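Local atomic coordinates of Kid toxin protein (Escherichia coli, PDB entry 1M1F), a protein that acts as the toxin of a plasmid-borne toxin-antitoxin system, probably as an endoribonuclease, and kills daughter cells that lose the plasmid. Residues 95-98 with 99-103. Numbering follows the deposited sequence.
Sequences ETIM and NEVLG
Asn99 N donates to Glu95 O at 2.8 Å, with an N-H...O angle of 162°. The side chains of the two residues come close as well, without a direct bond between them. A water lies 2.9 Å from Asn99 OD1 and donates to it. Its 2.4 Å approach to Glu95 OE1 is too short to be trusted, so a water bridge between the two side chains is doubtful. The Glu95 chain bends at chi2 (-54°), which brings the carboxylate round towards the Asn99 side of the helix. Its other oxygen, OE2, forms a salt bridge with Arg92. The Asn99 amide lies beside the Glu95 carbonyl, with ND2 3.2 Å from Glu95 O, but the angle is too poor for a hydrogen bond.

These residues form the first turns of helix 95-106, the C-terminal helix of the PemK/MazF toxin fold. Regular i to i+4 bonds continue from Thr96 O to Glu100 N, Ile97 O to Val101 N and Met98 O to Leu102 N. The inner face is apolar. Met98 CG stands anti to the backbone N (chi1 -165°), and the chain then bends to bring CE along the helix. There CE lies 3.7 Å from Leu102 CD2 and 3.9 Å from Val101 CG1. Met98 and Val101 both pack on Leu26 of strand 22-27, and Val101 also touches Val72 and Cys74 of strand 71-79. Leu102 reaches Leu109 of the second subunit at the homodimer interface.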
loop_
_atom_site.group_PDB
_atom_site.type_symbol
_atom_site.label_atom_id
_atom_site.label_comp_id
_atom_site.label_asym_id
_atom_site.label_seq_id
_atom_site.Cartn_x
_atom_site.Cartn_y
_atom_site.Cartn_z
ATOM N N GLU A 95 9.433 15.496 -10.644
ATOM C CA GLU A 95 8.087 15.078 -11.020
ATOM C C GLU A 95 8.095 13.967 -12.064
ATOM O O GLU A 95 7.209 13.126 -12.055
ATOM C CB GLU A 95 7.229 16.271 -11.479
ATOM C CG GLU A 95 6.900 17.287 -10.393
ATOM C CD GLU A 95 6.252 16.681 -9.160
ATOM O OE1 GLU A 95 5.348 15.825 -9.304
ATOM O OE2 GLU A 95 6.644 17.066 -8.039
ATOM N N THR A 96 9.079 13.929 -12.954
ATOM C CA THR A 96 9.131 12.841 -13.909
ATOM C C THR A 96 9.181 11.479 -13.205
ATOM O O THR A 96 8.478 10.556 -13.599
ATOM C CB THR A 96 10.331 12.979 -14.836
ATOM O OG1 THR A 96 11.493 13.288 -14.062
ATOM C CG2 THR A 96 10.166 14.155 -15.805
ATOM N N ILE A 97 10.030 11.343 -12.189
ATOM C CA ILE A 97 10.114 10.088 -11.437
ATOM C C ILE A 97 8.792 9.805 -10.751
ATOM O O ILE A 97 8.266 8.696 -10.821
ATOM C CB ILE A 97 11.226 10.146 -10.357
ATOM C CG1 ILE A 97 12.620 10.139 -10.991
ATOM C CG2 ILE A 97 11.081 8.987 -9.362
ATOM C CD1 ILE A 97 12.932 8.916 -11.828
ATOM N N MET A 98 8.256 10.803 -10.070
ATOM C CA MET A 98 7.011 10.602 -9.348
ATOM C C MET A 98 5.907 10.148 -10.297
ATOM O O MET A 98 5.151 9.236 -9.970
ATOM C CB MET A 98 6.605 11.874 -8.599
ATOM C CG MET A 98 5.519 11.668 -7.543
ATOM S SD MET A 98 5.976 10.519 -6.144
ATOM C CE MET A 98 4.715 9.180 -6.408
ATOM N N ASN A 99 5.813 10.754 -11.477
ATOM C CA ASN A 99 4.767 10.379 -12.413
ATOM C C ASN A 99 4.953 8.960 -12.946
ATOM O O ASN A 99 3.979 8.249 -13.181
ATOM C CB ASN A 99 4.654 11.406 -13.529
ATOM C CG ASN A 99 4.159 12.752 -13.020
ATOM O OD1 ASN A 99 3.423 12.830 -12.031
ATOM N ND2 ASN A 99 4.553 13.826 -13.708
ATOM N N GLU A 100 6.195 8.535 -13.140
ATOM C CA GLU A 100 6.443 7.158 -13.561
ATOM C C GLU A 100 5.972 6.179 -12.470
ATOM O O GLU A 100 5.370 5.134 -12.763
ATOM C CB GLU A 100 7.924 6.938 -13.888
ATOM C CG GLU A 100 8.138 5.702 -14.742
ATOM C CD GLU A 100 9.497 5.622 -15.401
ATOM O OE1 GLU A 100 9.672 4.684 -16.211
ATOM O OE2 GLU A 100 10.362 6.475 -15.141
ATOM N N VAL A 101 6.246 6.519 -11.209
ATOM C CA VAL A 101 5.815 5.714 -10.066
ATOM C C VAL A 101 4.283 5.647 -9.987
ATOM O O VAL A 101 3.700 4.569 -9.823
ATOM C CB VAL A 101 6.447 6.265 -8.773
ATOM C CG1 VAL A 101 5.838 5.647 -7.529
ATOM C CG2 VAL A 101 7.938 6.015 -8.800
ATOM N N LEU A 102 3.625 6.790 -10.110
ATOM C CA LEU A 102 2.165 6.825 -10.114
ATOM C C LEU A 102 1.601 5.970 -11.253
ATOM O O LEU A 102 0.595 5.286 -11.079
ATOM C CB LEU A 102 1.647 8.259 -10.204
ATOM C CG LEU A 102 1.933 9.164 -9.010
ATOM C CD1 LEU A 102 1.476 10.565 -9.360
ATOM C CD2 LEU A 102 1.260 8.685 -7.730
ATOM N N GLY A 103 2.243 6.010 -12.416
ATOM C CA GLY A 103 1.829 5.192 -13.541
ATOM C C GLY A 103 1.879 3.710 -13.224
ATOM O O GLY A 103 0.966 2.966 -13.579
HETATM O O HOH W 1 3.732 13.994 -9.382
#